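PDB 3DNF: 4-hydroxy-3-methylbut-2-enyl diphosphate reductase from Aquifex aeolicus, which catalyses the last step of the non-mevalonate isoprenoid pathway, reducing (E)-4-hydroxy-3-methylbut-2-enyl diphosphate to isopentenyl and dimethylallyl diphosphate at an iron-sulfur cluster. Local coordinates for residues F14-L22 / V91-V99; L154-T165 / W182-C193. All coordinates share one frame; numbering follows the deposited sequence. Where two conformers were deposited one is given.

Contact 1: residues F14-L22 / V91-V99; sequences FGVKRAVKL and VIDATCPYV. With F3S (Fe3-s4 cluster), chain E.
Arg18, from the helix 14-22, lays its guanidinium over the Pro97 ring, whose CG sits 3.9 Å above the plane near the rim, while CD1 of Leu22 lies over the centre of the opposite face. The extended arginine chain, with CG anti to the backbone N (chi1 170°), carries the group across to the loop after strand 91-93. One water makes the clear polar link here: it accepts from Arg18 NH1, at the guanidinium edge, and donates to Gly15 O and Ala94 O, so one molecule ties both backbones together. Replacing Arg18 by alanine would probably leave this water without its NH1 donor and open a gap where the guanidinium lay between Pro97 and Leu22. Within the loop, Asp93 OD1 takes Thr95 N in an Asx turn and Thr95 OG1 on its syn lone pair.

Apolar contacts flank the arginine. Ala94 CB touches both Ala19 CB (3.8 Å) and Leu22 CD1 (3.7 Å). Towards the cluster, Pro97 CG meets the edge of the Phe14 ring, and Phe14 CD2 lies 3.8 Å from Tyr98 CE2, the two ring planes inclined at 41°.

Metal binding supplies the last group. Cys96 SG binds FE3 of the cluster at 2.2 Å and also accepts the capping bond from Tyr98 N. Gly15 CA is 3.6 Å from Cys96 SG, and a side chain here would clash with both that sulfur and a cluster sulfide. A cysteine at the N-cap of helix 97-111, facing the first turn of helix 14-26, thus forms one wall of the IspH iron-sulfur site.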
loop_
_atom_site.group_PDB
_atom_site.type_symbol
_atom_site.label_atom_id
_atom_site.label_comp_id
_atom_site.label_asym_id
_atom_site.label_seq_id
_atom_site.Cartn_x
_atom_site.Cartn_y
_atom_site.Cartn_z
ATOM N N PHE B 14 18.425 -19.961 -3.599
ATOM C CA PHE B 14 19.551 -19.838 -2.683
ATOM C C PHE B 14 19.356 -20.585 -1.344
ATOM O O PHE B 14 20.208 -21.384 -0.923
ATOM C CB PHE B 14 19.794 -18.360 -2.417
ATOM C CG PHE B 14 20.738 -18.113 -1.286
ATOM C CD1 PHE B 14 22.104 -18.259 -1.468
ATOM C CD2 PHE B 14 20.247 -17.749 -0.030
ATOM C CE1 PHE B 14 22.987 -18.043 -0.396
ATOM C CE2 PHE B 14 21.105 -17.528 1.045
ATOM C CZ PHE B 14 22.465 -17.681 0.876
ATOM N N GLY B 15 18.237 -20.334 -0.680
ATOM C CA GLY B 15 17.962 -20.918 0.628
ATOM C C GLY B 15 17.864 -22.424 0.610
ATOM O O GLY B 15 18.342 -23.077 1.501
ATOM N N VAL B 16 17.232 -22.998 -0.406
ATOM C CA VAL B 16 17.090 -24.462 -0.426
ATOM C C VAL B 16 18.448 -25.129 -0.747
ATOM O O VAL B 16 18.810 -26.147 -0.159
ATOM C CB VAL B 16 15.958 -24.903 -1.395
ATOM C CG1 VAL B 16 16.038 -26.390 -1.705
ATOM C CG2 VAL B 16 14.602 -24.537 -0.799
ATOM N N LYS B 17 19.175 -24.549 -1.690
ATOM C CA LYS B 17 20.516 -24.998 -2.022
ATOM C C LYS B 17 21.363 -25.013 -0.749
ATOM O O LYS B 17 22.034 -25.987 -0.468
ATOM C CB LYS B 17 21.162 -24.036 -3.032
ATOM C CG LYS B 17 20.896 -24.317 -4.470
ATOM C CD LYS B 17 21.847 -23.478 -5.315
ATOM C CE LYS B 17 22.230 -24.192 -6.608
ATOM N NZ LYS B 17 21.667 -23.513 -7.801
ATOM N N ARG B 18 21.300 -23.929 0.008
ATOM C CA ARG B 18 22.049 -23.768 1.262
ATOM C C ARG B 18 21.614 -24.825 2.296
ATOM O O ARG B 18 22.478 -25.461 2.930
ATOM C CB ARG B 18 21.820 -22.357 1.813
ATOM C CG ARG B 18 22.338 -22.127 3.206
ATOM C CD ARG B 18 22.186 -20.660 3.581
ATOM N NE ARG B 18 22.723 -20.412 4.922
ATOM C CZ ARG B 18 22.045 -20.575 6.057
ATOM N NH1 ARG B 18 20.795 -21.020 6.041
ATOM N NH2 ARG B 18 22.648 -20.285 7.211
ATOM N N ALA B 19 20.298 -25.027 2.451
ATOM C CA ALA B 19 19.778 -26.062 3.387
ATOM C C ALA B 19 20.302 -27.464 3.034
ATOM O O ALA B 19 20.728 -28.224 3.929
ATOM C CB ALA B 19 18.267 -26.042 3.456
ATOM N N VAL B 20 20.274 -27.792 1.734
ATOM C CA VAL B 20 20.744 -29.117 1.242
ATOM C C VAL B 20 22.215 -29.321 1.588
ATOM O O VAL B 20 22.590 -30.397 2.081
ATOM C CB VAL B 20 20.421 -29.335 -0.257
ATOM C CG1 VAL B 20 21.127 -30.549 -0.840
ATOM C CG2 VAL B 20 18.944 -29.508 -0.416
ATOM N N LYS B 21 22.995 -28.276 1.341
ATOM C CA LYS B 21 24.432 -28.312 1.575
ATOM C C LYS B 21 24.730 -28.410 3.071
ATOM O O LYS B 21 25.592 -29.181 3.472
ATOM C CB LYS B 21 25.145 -27.118 0.927
ATOM C CG LYS B 21 26.649 -27.344 0.819
ATOM C CD LYS B 21 27.240 -26.766 -0.455
ATOM C CE LYS B 21 28.636 -27.353 -0.726
ATOM N NZ LYS B 21 28.612 -28.831 -0.956
ATOM N N LEU B 22 23.978 -27.690 3.909
ATOM C CA LEU B 22 24.156 -27.797 5.356
ATOM C C LEU B 22 23.820 -29.203 5.833
ATOM O O LEU B 22 24.445 -29.739 6.737
ATOM C CB LEU B 22 23.244 -26.789 6.098
ATOM C CG LEU B 22 23.687 -25.320 6.001
ATOM C CD1 LEU B 22 22.676 -24.421 6.658
ATOM C CD2 LEU B 22 25.080 -25.070 6.632
ATOM N N VAL B 91 21.229 -29.369 16.869
ATOM C CA VAL B 91 20.255 -28.659 16.048
ATOM C C VAL B 91 21.033 -27.824 15.060
ATOM O O VAL B 91 21.810 -26.921 15.446
ATOM C CB VAL B 91 19.276 -27.794 16.887
ATOM C CG1 VAL B 91 18.331 -27.025 15.916
ATOM C CG2 VAL B 91 18.477 -28.696 17.869
ATOM N N ILE B 92 20.856 -28.151 13.786
ATOM C CA ILE B 92 21.399 -27.357 12.687
ATOM C C ILE B 92 20.306 -26.464 12.101
ATOM O O ILE B 92 19.312 -26.952 11.562
ATOM C CB ILE B 92 21.955 -28.243 11.562
ATOM C CG1 ILE B 92 22.805 -29.419 12.117
ATOM C CG2 ILE B 92 22.673 -27.398 10.473
ATOM C CD1 ILE B 92 24.280 -29.264 12.110
ATOM N N ASP B 93 20.531 -25.162 12.169
ATOM C CA ASP B 93 19.503 -24.237 11.714
ATOM C C ASP B 93 19.750 -23.902 10.257
ATOM O O ASP B 93 20.595 -23.061 9.973
ATOM C CB ASP B 93 19.472 -22.951 12.526
ATOM C CG ASP B 93 18.294 -22.053 12.144
ATOM O OD1 ASP B 93 17.451 -22.507 11.336
ATOM O OD2 ASP B 93 18.161 -20.965 12.738
ATOM N N ALA B 94 18.939 -24.479 9.361
ATOM C CA ALA B 94 19.058 -24.197 7.942
ATOM C C ALA B 94 17.900 -23.304 7.441
ATOM O O ALA B 94 17.635 -23.242 6.252
ATOM C CB ALA B 94 19.145 -25.485 7.117
ATOM N N THR B 95 17.211 -22.622 8.355
ATOM C CA THR B 95 16.276 -21.573 7.953
ATOM C C THR B 95 16.915 -20.612 6.944
ATOM O O THR B 95 18.018 -20.127 7.151
ATOM C CB THR B 95 15.832 -20.743 9.189
ATOM O OG1 THR B 95 15.332 -21.637 10.167
ATOM C CG2 THR B 95 14.708 -19.752 8.790
ATOM N N CYS B 96 16.216 -20.337 5.842
ATOM C CA CYS B 96 16.743 -19.378 4.844
ATOM C C CYS B 96 17.024 -18.011 5.505
ATOM O O CYS B 96 16.177 -17.545 6.298
ATOM C CB CYS B 96 15.749 -19.218 3.675
ATOM S SG CYS B 96 16.373 -18.154 2.344
ATOM N N PRO B 97 18.193 -17.383 5.217
ATOM C CA PRO B 97 18.517 -16.020 5.692
ATOM C C PRO B 97 17.371 -15.044 5.386
ATOM O O PRO B 97 17.093 -14.159 6.192
ATOM C CB PRO B 97 19.786 -15.676 4.908
ATOM C CG PRO B 97 20.445 -17.035 4.756
ATOM C CD PRO B 97 19.302 -17.911 4.379
ATOM N N TYR B 98 16.651 -15.251 4.278
ATOM C CA TYR B 98 15.543 -14.337 3.926
ATOM C C TYR B 98 14.299 -14.569 4.758
ATOM O O TYR B 98 13.508 -13.668 4.969
ATOM C CB TYR B 98 15.223 -14.362 2.435
ATOM C CG TYR B 98 16.480 -14.108 1.629
ATOM C CD1 TYR B 98 17.391 -13.123 2.020
ATOM C CD2 TYR B 98 16.791 -14.882 0.516
ATOM C CE1 TYR B 98 18.574 -12.908 1.315
ATOM C CE2 TYR B 98 17.964 -14.664 -0.202
ATOM C CZ TYR B 98 18.850 -13.676 0.214
ATOM O OH TYR B 98 20.018 -13.438 -0.489
ATOM N N VAL B 99 14.124 -15.793 5.232
ATOM C CA VAL B 99 13.053 -16.103 6.184
ATOM C C VAL B 99 13.425 -15.535 7.534
ATOM O O VAL B 99 12.582 -14.940 8.200
ATOM C CB VAL B 99 12.763 -17.653 6.224
ATOM C CG1 VAL B 99 11.839 -18.028 7.401
ATOM C CG2 VAL B 99 12.102 -18.139 4.900
HETATM FE FE1 F3S E . 13.738 -17.234 -1.391
HETATM FE FE3 F3S E . 14.928 -18.397 0.749
HETATM FE FE4 F3S E . 14.218 -19.606 -1.279
HETATM S S1 F3S E . 13.160 -16.964 0.774
HETATM S S2 F3S E . 12.676 -18.848 -2.607
HETATM S S3 F3S E . 15.828 -18.155 -1.332
HETATM S S4 F3S E . 14.363 -20.622 0.643
HETATM O O HOH W 1 19.025 -21.930 4.165
#

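Contact 2: residues L154-T165 / W182-C193; sequences LKHERVGIVAQT and WVKEVKVINTIC. With F3S (Fe3-s4 cluster), chain E.
Strands 158-163 and 185-189 are the parallel strands of a beta-alpha-beta unit, joined by helix 169-182; their axes pass 4.6 Å apart at 19°. The ladder alternates: Glu185 N to Glu157 O, Val159 N to Glu185 O, Lys187 N to Val159 O, Ile161 N to Lys187 O (2.7 Å) and Ile189 N to Ile161 O. On one sheet face Ile161 CD1 packs 3.6 Å from Val186 CG1, with Phe172 of the connecting helix on this side. On the other, Arg158 and Glu185 run side by side; the arginine bends at chi3 (72°), bringing NH2 to 2.9 Å from Glu185 OE2, on the syn side but tilted out of the carboxylate plane, and NE adds a weak bond to OE2; the two planes are 90° apart. That oxygen also pairs with Lys187 of the second subunit, whose strand extends the sheet. Before the strands, Leu154 CD1 makes a CH-pi contact over the five-membered ring of Trp182.

Beyond them the register slips by one residue at Ala163 and Thr191 and is regained at Thr165 and Ile192. Thr191 OG1 donates to a lone pair of Ala163 O at 2.7 Å, and Cys193 N to Thr165 O at 2.8 Å. Thr165 OG1 is hydrogen-bonded to Glu126, the predicted proton donor, and Cys193 SG binds an iron. Backbone bonding thereby fixes a cluster ligand beside a threonine predicted to bind substrate, while Glu185 probably helps hold the dimer together.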
loop_
_atom_site.group_PDB
_atom_site.type_symbol
_atom_site.label_atom_id
_atom_site.label_comp_id
_atom_site.label_asym_id
_atom_site.label_seq_id
_atom_site.Cartn_x
_atom_site.Cartn_y
_atom_site.Cartn_z
ATOM N N LEU B 154 -7.492 -2.956 10.762
ATOM C CA LEU B 154 -8.104 -1.627 10.587
ATOM C C LEU B 154 -8.548 -0.980 11.904
ATOM O O LEU B 154 -8.861 0.214 11.945
ATOM C CB LEU B 154 -9.254 -1.685 9.579
ATOM C CG LEU B 154 -8.939 -2.276 8.193
ATOM C CD1 LEU B 154 -10.098 -1.983 7.235
ATOM C CD2 LEU B 154 -7.577 -1.795 7.595
ATOM N N LYS B 155 -8.540 -1.766 12.974
ATOM C CA LYS B 155 -8.869 -1.290 14.322
ATOM C C LYS B 155 -7.701 -0.517 14.925
ATOM O O LYS B 155 -7.866 0.190 15.913
ATOM C CB LYS B 155 -9.213 -2.479 15.226
ATOM C CG LYS B 155 -10.508 -3.180 14.866
ATOM C CD LYS B 155 -10.679 -4.404 15.742
ATOM C CE LYS B 155 -11.994 -5.089 15.448
ATOM N NZ LYS B 155 -12.058 -6.380 16.199
ATOM N N HIS B 156 -6.526 -0.617 14.313
ATOM C CA HIS B 156 -5.324 -0.021 14.879
ATOM C C HIS B 156 -4.913 1.215 14.097
ATOM O O HIS B 156 -5.171 1.301 12.897
ATOM C CB HIS B 156 -4.181 -1.054 14.877
ATOM C CG HIS B 156 -4.432 -2.184 15.815
ATOM N ND1 HIS B 156 -5.192 -3.284 15.476
ATOM C CD2 HIS B 156 -4.098 -2.346 17.113
ATOM C CE1 HIS B 156 -5.308 -4.084 16.523
ATOM N NE2 HIS B 156 -4.629 -3.547 17.523
ATOM N N GLU B 157 -4.186 2.116 14.742
ATOM C CA GLU B 157 -3.797 3.353 14.070
ATOM C C GLU B 157 -2.477 3.195 13.342
ATOM O O GLU B 157 -2.218 3.920 12.397
ATOM C CB GLU B 157 -3.713 4.495 15.056
ATOM C CG GLU B 157 -5.082 4.801 15.646
ATOM C CD GLU B 157 -5.101 6.056 16.486
ATOM O OE1 GLU B 157 -4.028 6.442 17.005
ATOM O OE2 GLU B 157 -6.199 6.649 16.641
ATOM N N ARG B 158 -1.631 2.297 13.846
ATOM C CA ARG B 158 -0.309 2.050 13.242
ATOM C C ARG B 158 -0.140 0.577 12.922
ATOM O O ARG B 158 -0.130 -0.284 13.815
ATOM C CB ARG B 158 0.818 2.539 14.130
ATOM C CG ARG B 158 0.596 4.009 14.596
ATOM C CD ARG B 158 1.662 4.418 15.595
ATOM N NE ARG B 158 2.970 4.597 14.971
ATOM C CZ ARG B 158 4.063 3.929 15.328
ATOM N NH1 ARG B 158 4.004 3.040 16.299
ATOM N NH2 ARG B 158 5.219 4.174 14.734
ATOM N N VAL B 159 -0.035 0.299 11.624
ATOM C CA VAL B 159 0.043 -1.073 11.148
ATOM C C VAL B 159 1.356 -1.290 10.403
ATOM O O VAL B 159 1.714 -0.499 9.539
ATOM C CB VAL B 159 -1.167 -1.505 10.246
ATOM C CG1 VAL B 159 -0.948 -2.910 9.669
ATOM C CG2 VAL B 159 -2.474 -1.426 11.023
ATOM N N GLY B 160 2.093 -2.333 10.809
ATOM C CA GLY B 160 3.296 -2.764 10.077
ATOM C C GLY B 160 3.034 -4.001 9.249
ATOM O O GLY B 160 2.519 -5.016 9.750
ATOM N N ILE B 161 3.501 -3.978 7.985
ATOM C CA ILE B 161 3.163 -5.023 7.068
ATOM C C ILE B 161 4.405 -5.720 6.550
ATOM O O ILE B 161 5.327 -5.044 6.062
ATOM C CB ILE B 161 2.291 -4.487 5.892
ATOM C CG1 ILE B 161 1.076 -3.783 6.473
ATOM C CG2 ILE B 161 1.856 -5.604 4.911
ATOM C CD1 ILE B 161 0.242 -3.028 5.447
ATOM N N VAL B 162 4.405 -7.048 6.692
ATOM C CA VAL B 162 5.458 -7.883 6.098
ATOM C C VAL B 162 4.828 -8.988 5.217
ATOM O O VAL B 162 3.591 -9.121 5.152
ATOM C CB VAL B 162 6.401 -8.496 7.163
ATOM C CG1 VAL B 162 7.124 -7.368 7.894
ATOM C CG2 VAL B 162 5.652 -9.419 8.089
ATOM N N ALA B 163 5.673 -9.749 4.511
ATOM C CA ALA B 163 5.183 -10.780 3.593
ATOM C C ALA B 163 5.852 -12.117 3.856
ATOM O O ALA B 163 7.033 -12.200 4.237
ATOM C CB ALA B 163 5.424 -10.385 2.132
ATOM N N GLN B 164 5.069 -13.167 3.692
ATOM C CA GLN B 164 5.641 -14.491 3.521
ATOM C C GLN B 164 6.581 -14.388 2.302
ATOM O O GLN B 164 6.281 -13.693 1.332
ATOM C CB GLN B 164 4.517 -15.481 3.278
ATOM C CG GLN B 164 4.965 -16.948 3.204
ATOM C CD GLN B 164 3.847 -17.863 2.749
ATOM O OE1 GLN B 164 2.710 -17.424 2.576
ATOM N NE2 GLN B 164 4.154 -19.148 2.554
ATOM N N THR B 165 7.756 -15.012 2.383
ATOM C CA THR B 165 8.791 -14.844 1.318
ATOM C C THR B 165 8.286 -15.154 -0.094
ATOM O O THR B 165 8.711 -14.523 -1.079
ATOM C CB THR B 165 10.062 -15.669 1.590
ATOM O OG1 THR B 165 9.756 -17.082 1.645
ATOM C CG2 THR B 165 10.774 -15.200 2.925
ATOM N N TRP B 182 -7.121 3.132 5.124
ATOM C CA TRP B 182 -7.974 3.031 6.314
ATOM C C TRP B 182 -7.289 3.374 7.637
ATOM O O TRP B 182 -7.961 3.717 8.616
ATOM C CB TRP B 182 -8.589 1.637 6.398
ATOM C CG TRP B 182 -9.650 1.409 5.378
ATOM C CD1 TRP B 182 -9.502 0.861 4.137
ATOM C CD2 TRP B 182 -11.038 1.727 5.517
ATOM N NE1 TRP B 182 -10.715 0.815 3.493
ATOM C CE2 TRP B 182 -11.675 1.347 4.314
ATOM C CE3 TRP B 182 -11.806 2.303 6.542
ATOM C CZ2 TRP B 182 -13.049 1.513 4.111
ATOM C CZ3 TRP B 182 -13.174 2.487 6.336
ATOM C CH2 TRP B 182 -13.782 2.093 5.127
ATOM N N VAL B 183 -5.965 3.278 7.693
ATOM C CA VAL B 183 -5.274 3.541 8.958
ATOM C C VAL B 183 -4.305 4.721 8.875
ATOM O O VAL B 183 -3.814 5.058 7.794
ATOM C CB VAL B 183 -4.593 2.279 9.613
ATOM C CG1 VAL B 183 -5.497 0.996 9.580
ATOM C CG2 VAL B 183 -3.255 2.019 9.021
ATOM N N LYS B 184 -3.988 5.311 10.020
ATOM C CA LYS B 184 -3.264 6.578 10.020
ATOM C C LYS B 184 -1.839 6.449 9.511
ATOM O O LYS B 184 -1.362 7.331 8.826
ATOM C CB LYS B 184 -3.206 7.178 11.408
ATOM C CG LYS B 184 -2.437 8.503 11.496
ATOM C CD LYS B 184 -2.187 8.878 12.964
ATOM C CE LYS B 184 -1.733 10.325 13.100
ATOM N NZ LYS B 184 -2.422 10.990 14.269
ATOM N N GLU B 185 -1.182 5.357 9.894
ATOM C CA GLU B 185 0.220 5.183 9.622
ATOM C C GLU B 185 0.525 3.728 9.317
ATOM O O GLU B 185 0.185 2.829 10.077
ATOM C CB GLU B 185 1.038 5.680 10.808
ATOM C CG GLU B 185 2.461 5.342 10.713
ATOM C CD GLU B 185 3.273 5.900 11.849
ATOM O OE1 GLU B 185 2.964 7.014 12.342
ATOM O OE2 GLU B 185 4.245 5.215 12.230
ATOM N N VAL B 186 1.158 3.505 8.166
ATOM C CA VAL B 186 1.460 2.150 7.764
ATOM C C VAL B 186 2.957 2.078 7.498
ATOM O O VAL B 186 3.494 2.936 6.814
ATOM C CB VAL B 186 0.701 1.731 6.479
ATOM C CG1 VAL B 186 1.232 0.371 5.985
ATOM C CG2 VAL B 186 -0.780 1.646 6.763
ATOM N N LYS B 187 3.627 1.045 8.016
ATOM C CA LYS B 187 5.005 0.804 7.628
ATOM C C LYS B 187 5.116 -0.553 6.963
ATOM O O LYS B 187 4.629 -1.544 7.484
ATOM C CB LYS B 187 5.962 0.883 8.828
ATOM C CG LYS B 187 7.401 0.534 8.492
ATOM C CD LYS B 187 8.317 0.996 9.604
ATOM C CE LYS B 187 9.734 0.500 9.447
ATOM N NZ LYS B 187 10.612 1.194 10.447
ATOM N N VAL B 188 5.751 -0.597 5.794
ATOM C CA VAL B 188 5.895 -1.836 5.076
ATOM C C VAL B 188 7.347 -2.196 4.977
ATOM O O VAL B 188 8.183 -1.375 4.589
ATOM C CB VAL B 188 5.367 -1.693 3.615
ATOM C CG1 VAL B 188 5.484 -3.012 2.810
ATOM C CG2 VAL B 188 3.950 -1.125 3.615
ATOM N N ILE B 189 7.659 -3.421 5.399
ATOM C CA ILE B 189 8.973 -3.956 5.098
ATOM C C ILE B 189 8.760 -5.102 4.105
ATOM O O ILE B 189 8.220 -6.174 4.452
ATOM C CB ILE B 189 9.690 -4.427 6.370
ATOM C CG1 ILE B 189 9.831 -3.250 7.347
ATOM C CG2 ILE B 189 11.063 -5.105 5.964
ATOM C CD1 ILE B 189 10.320 -3.693 8.735
ATOM N N ASN B 190 9.159 -4.850 2.861
ATOM C CA ASN B 190 8.899 -5.816 1.796
ATOM C C ASN B 190 9.872 -6.993 1.882
ATOM O O ASN B 190 11.013 -6.905 1.440
ATOM C CB ASN B 190 8.968 -5.183 0.407
ATOM C CG ASN B 190 8.556 -6.162 -0.706
ATOM O OD1 ASN B 190 8.592 -7.394 -0.533
ATOM N ND2 ASN B 190 8.193 -5.631 -1.830
ATOM N N THR B 191 9.377 -8.095 2.432
ATOM C CA THR B 191 10.217 -9.283 2.625
ATOM C C THR B 191 9.977 -10.386 1.560
ATOM O O THR B 191 10.388 -11.548 1.752
ATOM C CB THR B 191 9.944 -9.852 4.005
ATOM O OG1 THR B 191 8.538 -9.971 4.180
ATOM C CG2 THR B 191 10.546 -8.971 5.125
ATOM N N ILE B 192 9.312 -10.030 0.456
ATOM C CA ILE B 192 9.120 -10.962 -0.678
ATOM C C ILE B 192 10.466 -11.286 -1.301
ATOM O O ILE B 192 11.218 -10.390 -1.654
ATOM C CB ILE B 192 8.156 -10.386 -1.746
ATOM C CG1 ILE B 192 6.770 -10.191 -1.114
ATOM C CG2 ILE B 192 8.092 -11.287 -2.986
ATOM C CD1 ILE B 192 5.701 -9.632 -2.085
ATOM N N CYS B 193 10.734 -12.573 -1.472
ATOM C CA CYS B 193 11.999 -13.009 -2.062
ATOM C C CYS B 193 11.868 -12.984 -3.574
ATOM O O CYS B 193 10.838 -13.424 -4.115
ATOM C CB CYS B 193 12.338 -14.418 -1.542
ATOM S SG CYS B 193 13.752 -15.105 -2.377
HETATM FE FE1 F3S E . 13.738 -17.234 -1.391
HETATM FE FE3 F3S E . 14.928 -18.397 0.749
HETATM FE FE4 F3S E . 14.218 -19.606 -1.279
HETATM S S1 F3S E . 13.160 -16.964 0.774
HETATM S S2 F3S E . 12.676 -18.848 -2.607
HETATM S S3 F3S E . 15.828 -18.155 -1.332
HETATM S S4 F3S E . 14.363 -20.622 0.643
HETATM O O HOH W 2 -9.782 1.852 10.108
HETATM O O HOH W 3 8.641 -15.100 -3.884
#

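How the contacts relate
Contact 1 sets a helix against the end of one sheet's edge strand and the loop after it, whereas contact 2 pairs two strands of another sheet; their centres are about 26 Å apart, yet both end at the same iron-sulfur cluster. Contact 1 brings Cys96 to one iron and contact 2 brings Cys193 to another. Cys13, just before 14-22, is probably the third cysteine ligand. Around the cluster the contacts touch directly: Tyr98 O lies 3.7 Å from Thr165 CG2, Val99 CG2 lies 3.8 Å from Thr165 CG2, and Tyr98 CD2 is 4.2 Å from Cys193 SG. This packing places helix 97-111 against the ends of both 154-165 and 182-193, next to Glu126, the predicted proton donor.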